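Local structure of salt-tolerant glutaminase (Micrococcus luteus, 3IH8) at residues A[3-8]-A[49-54]; A[267-272]-A[304-309]; A[335-340]-A[422-427]. The protein probably catalyses the hydrolysis of L-glutamine to L-glutamate and ammonium, as a member of the glutaminase family whose fold is related to that of the beta-lactamases. All blocks are in the same frame, centred on the assembly; numbering follows the deposited sequence.

Interaction 1. Residues A[3-8]-A[49-54]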
ATOM      1  N   HIS A   3      15.926  -1.420 -23.868  1.00 37.13           N
ATOM      2  CA  HIS A   3      14.896  -1.155 -22.878  1.00 34.93           C
ATOM      3  C   HIS A   3      14.977   0.302 -22.491  1.00 34.82           C
ATOM      4  O   HIS A   3      16.057   0.809 -22.182  1.00 37.52           O
ATOM      5  CB  HIS A   3      15.085  -2.027 -21.628  1.00 37.81           C
ATOM      6  CG  HIS A   3      13.821  -2.233 -20.845  1.00 42.65           C
ATOM      7  ND1 HIS A   3      13.137  -1.194 -20.244  1.00 38.76           N
ATOM      8  CD2 HIS A   3      13.076  -3.347 -20.631  1.00 40.25           C
ATOM      9  CE1 HIS A   3      12.026  -1.658 -19.702  1.00 36.85           C
ATOM     10  NE2 HIS A   3      11.964  -2.960 -19.924  1.00 40.43           N
ATOM     11  N   PRO A   4      13.835   1.001 -22.510  1.00 33.26           N
ATOM     12  CA  PRO A   4      13.781   2.423 -22.155  1.00 34.45           C
ATOM     13  C   PRO A   4      13.993   2.833 -20.688  1.00 31.67           C
ATOM     14  O   PRO A   4      14.460   3.943 -20.429  1.00 30.88           O
ATOM     15  CB  PRO A   4      12.411   2.864 -22.698  1.00 34.54           C
ATOM     16  CG  PRO A   4      11.617   1.627 -22.708  1.00 32.38           C
ATOM     17  CD  PRO A   4      12.585   0.575 -23.163  1.00 30.72           C
ATOM     18  N   ILE A   5      13.679   1.958 -19.733  1.00 28.49           N
ATOM     19  CA  ILE A   5      13.845   2.321 -18.320  1.00 26.43           C
ATOM     20  C   ILE A   5      15.270   2.738 -17.953  1.00 25.14           C
ATOM     21  O   ILE A   5      15.461   3.756 -17.287  1.00 25.62           O
ATOM     22  CB  ILE A   5      13.408   1.186 -17.373  1.00 26.43           C
ATOM     23  CG1 ILE A   5      11.918   0.900 -17.559  1.00 33.80           C
ATOM     24  CG2 ILE A   5      13.668   1.594 -15.934  1.00 23.51           C
ATOM     25  CD1 ILE A   5      11.024   2.095 -17.304  1.00 35.46           C
ATOM     26  N   PRO A   6      16.285   1.952 -18.361  1.00 24.43           N
ATOM     27  CA  PRO A   6      17.676   2.312 -18.042  1.00 27.89           C
ATOM     28  C   PRO A   6      17.987   3.707 -18.602  1.00 30.94           C
ATOM     29  O   PRO A   6      18.807   4.462 -18.046  1.00 30.01           O
ATOM     30  CB  PRO A   6      18.490   1.220 -18.741  1.00 24.10           C
ATOM     31  CG  PRO A   6      17.544   0.037 -18.732  1.00 23.61           C
ATOM     32  CD  PRO A   6      16.221   0.673 -19.091  1.00 22.91           C
ATOM     33  N   ASP A   7      17.320   4.033 -19.709  1.00 29.06           N
ATOM     34  CA  ASP A   7      17.485   5.325 -20.348  1.00 32.20           C
ATOM     35  C   ASP A   7      16.825   6.399 -19.493  1.00 33.23           C
ATOM     36  O   ASP A   7      17.374   7.491 -19.322  1.00 35.42           O
ATOM     37  CB  ASP A   7      16.883   5.320 -21.766  1.00 32.38           C
ATOM     38  CG  ASP A   7      17.726   4.529 -22.754  1.00 38.95           C
ATOM     39  OD1 ASP A   7      18.966   4.510 -22.591  1.00 45.07           O
ATOM     40  OD2 ASP A   7      17.166   3.936 -23.699  1.00 42.45           O
ATOM     41  N   TYR A   8      15.644   6.100 -18.961  1.00 34.00           N
ATOM     42  CA  TYR A   8      14.965   7.064 -18.109  1.00 35.90           C
ATOM     43  C   TYR A   8      15.874   7.357 -16.914  1.00 37.90           C
ATOM     44  O   TYR A   8      16.012   8.501 -16.488  1.00 42.10           O
ATOM     45  CB  TYR A   8      13.644   6.509 -17.588  1.00 38.08           C
ATOM     46  CG  TYR A   8      13.064   7.382 -16.496  1.00 48.14           C
ATOM     47  CD1 TYR A   8      12.206   8.443 -16.797  1.00 52.74           C
ATOM     48  CD2 TYR A   8      13.425   7.186 -15.159  1.00 49.36           C
ATOM     49  CE1 TYR A   8      11.724   9.287 -15.793  1.00 55.38           C
ATOM     50  CE2 TYR A   8      12.954   8.021 -14.152  1.00 50.50           C
ATOM     51  CZ  TYR A   8      12.103   9.068 -14.472  1.00 55.21           C
ATOM     52  OH  TYR A   8      11.640   9.892 -13.467  1.00 57.20           O
ATOM     53  N   ARG A  49      14.618  -8.370 -13.560  1.00 39.90           N
ATOM     54  CA  ARG A  49      15.362  -7.427 -14.383  1.00 42.34           C
ATOM     55  C   ARG A  49      15.988  -6.396 -13.452  1.00 43.56           C
ATOM     56  O   ARG A  49      15.433  -6.087 -12.395  1.00 41.46           O
ATOM     57  CB  ARG A  49      14.432  -6.726 -15.383  1.00 42.97           C
ATOM     58  CG  ARG A  49      13.567  -7.674 -16.206  1.00 47.09           C
ATOM     59  CD  ARG A  49      14.356  -8.415 -17.260  1.00 53.11           C
ATOM     60  NE  ARG A  49      13.587  -9.529 -17.814  1.00 62.25           N
ATOM     61  CZ  ARG A  49      13.862 -10.133 -18.968  1.00 64.13           C
ATOM     62  NH1 ARG A  49      14.892  -9.730 -19.699  1.00 64.66           N
ATOM     63  NH2 ARG A  49      13.112 -11.142 -19.392  1.00 62.57           N
ATOM     64  N   LEU A  50      17.146  -5.874 -13.844  1.00 44.37           N
ATOM     65  CA  LEU A  50      17.845  -4.875 -13.050  1.00 38.99           C
ATOM     66  C   LEU A  50      18.301  -3.712 -13.923  1.00 36.34           C
ATOM     67  O   LEU A  50      19.274  -3.824 -14.662  1.00 33.93           O
ATOM     68  CB  LEU A  50      19.054  -5.504 -12.373  1.00 38.70           C
ATOM     69  CG  LEU A  50      19.884  -4.613 -11.453  1.00 42.94           C
ATOM     70  CD1 LEU A  50      19.082  -4.257 -10.222  1.00 40.52           C
ATOM     71  CD2 LEU A  50      21.159  -5.355 -11.058  1.00 47.43           C
ATOM     72  N   HIS A  51      17.582  -2.598 -13.829  1.00 35.43           N
ATOM     73  CA  HIS A  51      17.891  -1.395 -14.592  1.00 34.96           C
ATOM     74  C   HIS A  51      18.711  -0.458 -13.708  1.00 35.14           C
ATOM     75  O   HIS A  51      18.483  -0.379 -12.498  1.00 35.55           O
ATOM     76  CB  HIS A  51      16.593  -0.684 -14.996  1.00 36.77           C
ATOM     77  CG  HIS A  51      15.568  -1.580 -15.621  1.00 36.36           C
ATOM     78  ND1 HIS A  51      15.813  -2.310 -16.764  1.00 41.83           N
ATOM     79  CD2 HIS A  51      14.281  -1.831 -15.285  1.00 32.73           C
ATOM     80  CE1 HIS A  51      14.719  -2.969 -17.107  1.00 38.16           C
ATOM     81  NE2 HIS A  51      13.777  -2.694 -16.227  1.00 35.70           N
ATOM     82  N   CYS A  52      19.657   0.261 -14.295  1.00 35.02           N
ATOM     83  CA  CYS A  52      20.458   1.187 -13.505  1.00 36.80           C
ATOM     84  C   CYS A  52      21.205   2.227 -14.322  1.00 36.69           C
ATOM     85  O   CYS A  52      21.169   2.212 -15.552  1.00 39.30           O
ATOM     86  CB  CYS A  52      21.436   0.419 -12.621  1.00 42.10           C
ATOM     87  SG  CYS A  52      22.368  -0.833 -13.466  1.00 52.50           S
ATOM     88  N   ALA A  53      21.869   3.137 -13.618  1.00 32.27           N
ATOM     89  CA  ALA A  53      22.625   4.216 -14.242  1.00 31.73           C
ATOM     90  C   ALA A  53      23.526   4.897 -13.209  1.00 29.85           C
ATOM     91  O   ALA A  53      23.339   4.727 -12.003  1.00 30.13           O
ATOM     92  CB  ALA A  53      21.667   5.240 -14.848  1.00 30.85           C
ATOM     93  N   GLY A  54      24.496   5.665 -13.688  1.00 24.36           N
ATOM     94  CA  GLY A  54      25.395   6.359 -12.795  1.00 24.38           C
ATOM     95  C   GLY A  54      26.182   5.397 -11.928  1.00 30.10           C
ATOM     96  O   GLY A  54      26.350   4.233 -12.275  1.00 28.46           O
TER
HETATM   97  O   HOH W   1      21.416   3.525 -18.122  1.00 48.05           O
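The first turn of the N-terminal helix 4-17 packs on edge strand 50-54 of the antiparallel sheet in the glutaminase domain, and the imidazole of His-51 fills the gap between Ile-5, Pro-6 and His-3. The axes of helix 4-8 and strand 50-54 approach to 6.9 Å and run 29° from parallel. Ile-5 lies over one face of the His-51 ring: CB sits 3.9 Å from the ring centroid, a CH-pi contact offset toward the rim, while the CG2 branch reaches His-51 CD2 at 3.5 Å. CG of Pro-6 comes equally close to His-51 ND1 from an oblique direction. On the far end of the imidazole, His-51 CE1 stands over the centre of one face of the His-3 ring; the two planes meet at 41°, neither stacked nor edge-to-face. A chi1 of -156° swings the His-3 ring away from its own N and over the helix start, where, as the N-cap, its ND1 accepts Ile-5 N at 3.2 Å in the ring plane. A water donates to both Pro-6 O (2.8 Å) and Cys-52 O (2.9 Å), linking the two backbones. Because ND1 accepts the capping N-H, the His-3 ring probably carries its proton on NE2, which suits the weak hydrogen bond from NE2 to the carboxylate of Asp-345 of the second subunit.

Interaction 2. Residues A[267-272]-A[304-309]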
ATOM      1  N   GLY A 267      14.481   1.313  -1.285  1.00 19.27           N
ATOM      2  CA  GLY A 267      13.066   1.463  -1.557  1.00 18.81           C
ATOM      3  C   GLY A 267      12.461   0.104  -1.848  1.00 21.99           C
ATOM      4  O   GLY A 267      13.128  -0.758  -2.435  1.00 20.64           O
ATOM      5  N   ALA A 268      11.209  -0.103  -1.432  1.00 19.36           N
ATOM      6  CA  ALA A 268      10.524  -1.379  -1.664  1.00 19.36           C
ATOM      7  C   ALA A 268       9.033  -1.144  -1.833  1.00 19.99           C
ATOM      8  O   ALA A 268       8.340  -0.860  -0.869  1.00 22.64           O
ATOM      9  CB  ALA A 268      10.771  -2.347  -0.491  1.00 17.67           C
ATOM     10  N   LEU A 269       8.548  -1.260  -3.063  1.00 23.88           N
ATOM     11  CA  LEU A 269       7.127  -1.063  -3.361  1.00 26.12           C
ATOM     12  C   LEU A 269       6.518  -2.424  -3.673  1.00 26.63           C
ATOM     13  O   LEU A 269       6.797  -3.013  -4.711  1.00 28.82           O
ATOM     14  CB  LEU A 269       6.966  -0.132  -4.567  1.00 25.43           C
ATOM     15  CG  LEU A 269       5.544   0.208  -5.030  1.00 25.61           C
ATOM     16  CD1 LEU A 269       4.811   1.044  -3.984  1.00 19.37           C
ATOM     17  CD2 LEU A 269       5.637   0.984  -6.328  1.00 27.69           C
ATOM     18  N   PRO A 270       5.676  -2.945  -2.772  1.00 27.85           N
ATOM     19  CA  PRO A 270       5.052  -4.251  -2.990  1.00 28.37           C
ATOM     20  C   PRO A 270       4.482  -4.468  -4.384  1.00 29.52           C
ATOM     21  O   PRO A 270       3.757  -3.621  -4.926  1.00 27.07           O
ATOM     22  CB  PRO A 270       3.987  -4.302  -1.906  1.00 28.28           C
ATOM     23  CG  PRO A 270       4.653  -3.572  -0.784  1.00 27.46           C
ATOM     24  CD  PRO A 270       5.216  -2.361  -1.499  1.00 27.49           C
ATOM     25  N   GLY A 271       4.831  -5.616  -4.958  1.00 27.84           N
ATOM     26  CA  GLY A 271       4.348  -5.979  -6.278  1.00 24.51           C
ATOM     27  C   GLY A 271       4.964  -5.274  -7.469  1.00 26.54           C
ATOM     28  O   GLY A 271       4.705  -5.681  -8.596  1.00 29.76           O
ATOM     29  N   ARG A 272       5.773  -4.234  -7.260  1.00 25.61           N
ATOM     30  CA  ARG A 272       6.355  -3.541  -8.405  1.00 25.81           C
ATOM     31  C   ARG A 272       7.857  -3.460  -8.539  1.00 28.35           C
ATOM     32  O   ARG A 272       8.410  -3.945  -9.525  1.00 30.59           O
ATOM     33  CB  ARG A 272       5.815  -2.117  -8.528  1.00 29.56           C
ATOM     34  CG  ARG A 272       4.365  -2.027  -8.944  1.00 35.41           C
ATOM     35  CD  ARG A 272       3.454  -2.237  -7.749  1.00 37.24           C
ATOM     36  NE  ARG A 272       2.251  -1.430  -7.880  1.00 40.13           N
ATOM     37  CZ  ARG A 272       2.240  -0.107  -7.989  1.00 44.76           C
ATOM     38  NH1 ARG A 272       3.364   0.587  -7.977  1.00 52.30           N
ATOM     39  NH2 ARG A 272       1.098   0.526  -8.146  1.00 50.69           N
ATOM     40  N   LEU A 304       4.082   5.787  -9.714  1.00 37.09           N
ATOM     41  CA  LEU A 304       4.195   4.622  -8.855  1.00 35.60           C
ATOM     42  C   LEU A 304       3.836   5.095  -7.463  1.00 37.37           C
ATOM     43  O   LEU A 304       4.316   6.140  -7.006  1.00 39.50           O
ATOM     44  CB  LEU A 304       5.628   4.080  -8.867  1.00 31.27           C
ATOM     45  CG  LEU A 304       6.012   3.273 -10.106  1.00 30.04           C
ATOM     46  CD1 LEU A 304       7.478   2.892 -10.064  1.00 26.76           C
ATOM     47  CD2 LEU A 304       5.142   2.020 -10.163  1.00 29.59           C
ATOM     48  N   HIS A 305       2.991   4.333  -6.785  1.00 33.26           N
ATOM     49  CA  HIS A 305       2.584   4.725  -5.453  1.00 27.73           C
ATOM     50  C   HIS A 305       1.922   3.552  -4.752  1.00 26.14           C
ATOM     51  O   HIS A 305       1.193   2.776  -5.370  1.00 26.80           O
ATOM     52  CB  HIS A 305       1.623   5.918  -5.549  1.00 20.53           C
ATOM     53  CG  HIS A 305       1.447   6.658  -4.262  1.00 11.39           C
ATOM     54  ND1 HIS A 305       0.835   6.100  -3.159  1.00 12.11           N
ATOM     55  CD2 HIS A 305       1.816   7.907  -3.897  1.00 13.36           C
ATOM     56  CE1 HIS A 305       0.835   6.975  -2.170  1.00 14.94           C
ATOM     57  NE2 HIS A 305       1.424   8.081  -2.591  1.00 19.11           N
ATOM     58  N   LEU A 306       2.191   3.426  -3.460  1.00 25.16           N
ATOM     59  CA  LEU A 306       1.626   2.353  -2.653  1.00 26.75           C
ATOM     60  C   LEU A 306       0.096   2.308  -2.744  1.00 27.18           C
ATOM     61  O   LEU A 306      -0.501   1.254  -2.587  1.00 27.96           O
ATOM     62  CB  LEU A 306       2.055   2.534  -1.191  1.00 28.14           C
ATOM     63  CG  LEU A 306       1.684   1.466  -0.162  1.00 32.09           C
ATOM     64  CD1 LEU A 306       2.292   0.105  -0.536  1.00 29.51           C
ATOM     65  CD2 LEU A 306       2.187   1.925   1.199  1.00 34.13           C
ATOM     66  N   MET A 307      -0.540   3.446  -3.007  1.00 26.36           N
ATOM     67  CA  MET A 307      -1.995   3.470  -3.095  1.00 27.15           C
ATOM     68  C   MET A 307      -2.559   3.133  -4.475  1.00 33.07           C
ATOM     69  O   MET A 307      -3.746   3.315  -4.715  1.00 36.76           O
ATOM     70  CB  MET A 307      -2.532   4.832  -2.654  1.00 23.29           C
ATOM     71  CG  MET A 307      -2.176   5.222  -1.224  1.00 26.45           C
ATOM     72  SD  MET A 307      -2.538   3.915  -0.018  1.00 33.83           S
ATOM     73  CE  MET A 307      -1.369   4.290   1.244  1.00 30.48           C
ATOM     74  N   ASP A 308      -1.716   2.642  -5.380  1.00 34.14           N
ATOM     75  CA  ASP A 308      -2.161   2.278  -6.725  1.00 35.98           C
ATOM     76  C   ASP A 308      -3.062   1.050  -6.722  1.00 41.43           C
ATOM     77  O   ASP A 308      -2.841   0.102  -5.965  1.00 42.23           O
ATOM     78  CB  ASP A 308      -0.960   1.968  -7.606  1.00 36.50           C
ATOM     79  CG  ASP A 308      -0.106   3.178  -7.875  1.00 40.82           C
ATOM     80  OD1 ASP A 308       1.105   2.996  -8.156  1.00 37.36           O
ATOM     81  OD2 ASP A 308      -0.651   4.304  -7.820  1.00 44.27           O
ATOM     82  N   GLY A 309      -4.074   1.060  -7.581  1.00 48.18           N
ATOM     83  CA  GLY A 309      -4.972  -0.079  -7.659  1.00 53.36           C
ATOM     84  C   GLY A 309      -4.453  -1.107  -8.653  1.00 56.78           C
ATOM     85  O   GLY A 309      -5.230  -1.718  -9.384  1.00 61.06           O
TER
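The guanidinium of Arg-272 and the carboxylate of Asp-308 lie nearly coplanar, 18° apart, with Asp-308 OD1 at the guanidinium edge in a salt bridge to NH2. Both NH1 and NH2 are modelled too close to neighbours, so the placing of the whole guanidinium, that angle and the oblique approach of Leu-304 CD2 included, is less certain. The arginine chain sets off toward the loop and bends at chi2 and chi3 on its way to Asp-308, whose OD2 forms a salt bridge with Arg-336 of the second subunit. The second flat group, the His-305 imidazole, takes Met-307 N at its edge: ND1 accepts in the ring plane at 3.0 Å and 170°. Asp-308 OD1 also receives His-305 N at 2.7 Å, from above the carboxylate plane, tying together the ends of the type I turn 305-308. Beside these polar groups, Leu-269 divides its methyls: CD1 lies 3.6 Å from Leu-306 N, whereas CD2 meets Leu-304 CB at 4.0 Å. Pro-270 CD rests 3.9 Å from Leu-306 CD1. The contact thus joins the end of strand 264-269 to the loop after helix 289-302, with helix 227-240 packing on Pro-270 and Leu-306, and helix 246-252 on His-305 and Met-307.

Interaction 3. Residues A[335-340]-A[422-427]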
ATOM      1  N   ILE A 335      -2.643 -15.566  -7.884  1.00 33.11           N
ATOM      2  CA  ILE A 335      -3.941 -15.593  -7.225  1.00 36.07           C
ATOM      3  C   ILE A 335      -3.943 -15.547  -5.703  1.00 35.29           C
ATOM      4  O   ILE A 335      -3.432 -16.442  -5.028  1.00 33.71           O
ATOM      5  CB  ILE A 335      -4.765 -16.843  -7.659  1.00 40.28           C
ATOM      6  CG1 ILE A 335      -4.896 -16.889  -9.187  1.00 44.49           C
ATOM      7  CG2 ILE A 335      -6.155 -16.810  -7.017  1.00 35.57           C
ATOM      8  CD1 ILE A 335      -5.572 -15.679  -9.781  1.00 47.41           C
ATOM      9  N   ARG A 336      -4.538 -14.480  -5.181  1.00 33.34           N
ATOM     10  CA  ARG A 336      -4.690 -14.286  -3.751  1.00 31.61           C
ATOM     11  C   ARG A 336      -6.160 -13.919  -3.620  1.00 33.01           C
ATOM     12  O   ARG A 336      -6.954 -14.234  -4.507  1.00 31.76           O
ATOM     13  CB  ARG A 336      -3.801 -13.146  -3.250  1.00 30.48           C
ATOM     14  CG  ARG A 336      -2.323 -13.364  -3.528  1.00 30.49           C
ATOM     15  CD  ARG A 336      -1.445 -12.521  -2.608  1.00 36.61           C
ATOM     16  NE  ARG A 336      -1.482 -13.018  -1.232  1.00 41.93           N
ATOM     17  CZ  ARG A 336      -0.950 -12.390  -0.189  1.00 40.65           C
ATOM     18  NH1 ARG A 336      -0.331 -11.231  -0.357  1.00 39.87           N
ATOM     19  NH2 ARG A 336      -1.038 -12.921   1.024  1.00 43.15           N
ATOM     20  N   PHE A 337      -6.528 -13.235  -2.545  1.00 31.99           N
ATOM     21  CA  PHE A 337      -7.923 -12.872  -2.366  1.00 31.57           C
ATOM     22  C   PHE A 337      -8.569 -12.225  -3.594  1.00 30.83           C
ATOM     23  O   PHE A 337      -9.593 -12.708  -4.087  1.00 31.91           O
ATOM     24  CB  PHE A 337      -8.096 -11.931  -1.170  1.00 27.66           C
ATOM     25  CG  PHE A 337      -9.508 -11.484  -0.976  1.00 28.39           C
ATOM     26  CD1 PHE A 337     -10.434 -12.313  -0.337  1.00 30.08           C
ATOM     27  CD2 PHE A 337      -9.943 -10.263  -1.499  1.00 25.71           C
ATOM     28  CE1 PHE A 337     -11.777 -11.933  -0.226  1.00 23.94           C
ATOM     29  CE2 PHE A 337     -11.277  -9.876  -1.395  1.00 24.46           C
ATOM     30  CZ  PHE A 337     -12.198 -10.715  -0.755  1.00 20.65           C
ATOM     31  N   GLY A 338      -7.980 -11.127  -4.065  1.00 27.26           N
ATOM     32  CA  GLY A 338      -8.521 -10.399  -5.205  1.00 24.89           C
ATOM     33  C   GLY A 338      -8.851 -11.235  -6.427  1.00 28.27           C
ATOM     34  O   GLY A 338      -9.952 -11.141  -6.974  1.00 27.81           O
ATOM     35  N   GLY A 339      -7.894 -12.044  -6.867  1.00 31.40           N
ATOM     36  CA  GLY A 339      -8.127 -12.896  -8.019  1.00 32.06           C
ATOM     37  C   GLY A 339      -9.115 -14.010  -7.703  1.00 31.65           C
ATOM     38  O   GLY A 339     -10.030 -14.272  -8.486  1.00 29.93           O
ATOM     39  N   ALA A 340      -8.941 -14.654  -6.551  1.00 28.86           N
ATOM     40  CA  ALA A 340      -9.818 -15.750  -6.137  1.00 29.21           C
ATOM     41  C   ALA A 340     -11.276 -15.283  -6.030  1.00 34.45           C
ATOM     42  O   ALA A 340     -12.206 -15.994  -6.428  1.00 37.65           O
ATOM     43  CB  ALA A 340      -9.340 -16.331  -4.799  1.00 25.66           C
ATOM     44  N   ARG A 422      -6.380 -20.647  -2.461  1.00 37.30           N
ATOM     45  CA  ARG A 422      -6.583 -22.090  -2.571  1.00 39.29           C
ATOM     46  C   ARG A 422      -7.876 -22.509  -1.876  1.00 39.20           C
ATOM     47  O   ARG A 422      -8.673 -23.253  -2.443  1.00 40.98           O
ATOM     48  CB  ARG A 422      -5.404 -22.861  -1.972  1.00 37.46           C
ATOM     49  CG  ARG A 422      -4.077 -22.555  -2.624  1.00 45.51           C
ATOM     50  CD  ARG A 422      -3.201 -23.802  -2.816  1.00 53.25           C
ATOM     51  NE  ARG A 422      -2.946 -24.531  -1.575  1.00 56.37           N
ATOM     52  CZ  ARG A 422      -3.713 -25.510  -1.099  1.00 55.75           C
ATOM     53  NH1 ARG A 422      -4.800 -25.891  -1.760  1.00 57.68           N
ATOM     54  NH2 ARG A 422      -3.388 -26.117   0.036  1.00 50.06           N
ATOM     55  N   ARG A 423      -8.085 -22.024  -0.657  1.00 35.96           N
ATOM     56  CA  ARG A 423      -9.288 -22.356   0.103  1.00 37.95           C
ATOM     57  C   ARG A 423     -10.565 -21.793  -0.533  1.00 38.42           C
ATOM     58  O   ARG A 423     -11.610 -22.442  -0.516  1.00 41.56           O
ATOM     59  CB  ARG A 423      -9.165 -21.855   1.546  1.00 39.29           C
ATOM     60  CG  ARG A 423      -8.044 -22.514   2.342  1.00 41.25           C
ATOM     61  CD  ARG A 423      -7.955 -21.980   3.766  1.00 45.20           C
ATOM     62  NE  ARG A 423      -7.731 -20.537   3.800  1.00 53.01           N
ATOM     63  CZ  ARG A 423      -7.405 -19.853   4.894  1.00 58.03           C
ATOM     64  NH1 ARG A 423      -7.262 -20.480   6.053  1.00 58.74           N
ATOM     65  NH2 ARG A 423      -7.234 -18.537   4.835  1.00 59.55           N
ATOM     66  N   LEU A 424     -10.489 -20.594  -1.097  1.00 35.93           N
ATOM     67  CA  LEU A 424     -11.669 -19.999  -1.720  1.00 34.22           C
ATOM     68  C   LEU A 424     -12.061 -20.760  -2.974  1.00 30.55           C
ATOM     69  O   LEU A 424     -13.242 -20.999  -3.231  1.00 28.63           O
ATOM     70  CB  LEU A 424     -11.420 -18.523  -2.060  1.00 34.65           C
ATOM     71  CG  LEU A 424     -11.440 -17.556  -0.869  1.00 36.40           C
ATOM     72  CD1 LEU A 424     -11.075 -16.155  -1.316  1.00 34.09           C
ATOM     73  CD2 LEU A 424     -12.829 -17.559  -0.253  1.00 36.80           C
ATOM     74  N   ILE A 425     -11.064 -21.134  -3.765  1.00 30.95           N
ATOM     75  CA  ILE A 425     -11.330 -21.858  -4.989  1.00 34.77           C
ATOM     76  C   ILE A 425     -11.708 -23.297  -4.662  1.00 40.51           C
ATOM     77  O   ILE A 425     -12.528 -23.904  -5.356  1.00 41.26           O
ATOM     78  CB  ILE A 425     -10.116 -21.780  -5.929  1.00 33.88           C
ATOM     79  CG1 ILE A 425     -10.066 -20.375  -6.543  1.00 28.47           C
ATOM     80  CG2 ILE A 425     -10.188 -22.865  -7.010  1.00 31.76           C
ATOM     81  CD1 ILE A 425      -8.777 -20.089  -7.305  1.00 29.72           C
ATOM     82  N   ALA A 426     -11.135 -23.830  -3.587  1.00 44.68           N
ATOM     83  CA  ALA A 426     -11.439 -25.191  -3.164  1.00 48.70           C
ATOM     84  C   ALA A 426     -12.912 -25.233  -2.778  1.00 51.69           C
ATOM     85  O   ALA A 426     -13.638 -26.151  -3.162  1.00 54.84           O
ATOM     86  CB  ALA A 426     -10.563 -25.593  -1.969  1.00 50.54           C
ATOM     87  N   GLU A 427     -13.349 -24.225  -2.025  1.00 49.91           N
ATOM     88  CA  GLU A 427     -14.741 -24.136  -1.596  1.00 47.86           C
ATOM     89  C   GLU A 427     -15.658 -23.869  -2.783  1.00 45.11           C
ATOM     90  O   GLU A 427     -16.817 -24.297  -2.794  1.00 42.84           O
ATOM     91  CB  GLU A 427     -14.904 -23.026  -0.555  1.00 46.64           C
ATOM     92  CG  GLU A 427     -16.338 -22.774  -0.102  1.00 48.08           C
ATOM     93  CD  GLU A 427     -17.002 -24.005   0.504  1.00 50.05           C
ATOM     94  OE1 GLU A 427     -16.388 -24.655   1.373  1.00 52.93           O
ATOM     95  OE2 GLU A 427     -18.146 -24.314   0.121  1.00 47.42           O
TER
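Leu-424 and Ala-340 meet where the first turn of helix 337-348 faces helix 419-433: the CD1 methyl of Leu-424 lies 3.9 Å from Ala-340 CB, and Leu-424 CB is 4.1 Å from Ala-340 CB. That CD1 branch also reaches the Phe-337 ring obliquely, 4.0 Å from the ring's CD1, so one leucine methyl bridges residues a helical turn apart. Ile-425, the next residue along, works the other flank. Its CG1 approaches Ala-340 CB at 4.5 Å, and its CD1 touches CG2 of Ile-335 at 4.2 Å. The contact is therefore wholly apolar, and the small side chain of Ala-340 lets helix 419-433 come close, with the CA atoms of Ala-340 and Ile-425 6.4 Å apart.

Phe-337 starts out pointing away from the partner helix, yet a chi1 of 178° carries its ring back to Leu-424, with CD1 as the touching atom. Further out, the backbone of Ile-335 is hydrogen-bonded to Arg-416 and Asp-418, at the end of strand 406-417, whose Ile-417 packs on both Ile-335 and Ile-425. Arg-336, at the N-cap position of helix 337-348, forms a salt bridge with Asp-418. From the second subunit, Phe-302 and Leu-304 pack on Phe-337, and Ile-5 on Leu-424.

Two neighbouring helices lying against a mixed sheet with parallel central pairings, one following strand 334-335 and the other strand 406-417, are consistent with the alpha/beta fold of a STAS domain.

In the fold
Interactions 1 and 2 belong to the glutaminase domain and reach the same antiparallel sheet, at edge strand 50-54 and at the end of strand 264-269; their centres are 18 Å apart. Interaction 3 lies in the STAS region, its centre 36 Å from that of interaction 1. Interaction 2 is buried and mixes a salt bridge with leucine packing, interaction 3 is buried and purely apolar, and interaction 1 is partly buried, combining imidazole packing with a bridging water. The second subunit brings them together: STAS helices 337-348 and 419-433 of one copy pack on the N-terminal helix 4-17 of the other, and helix 337-348 also on its 304-309 loop.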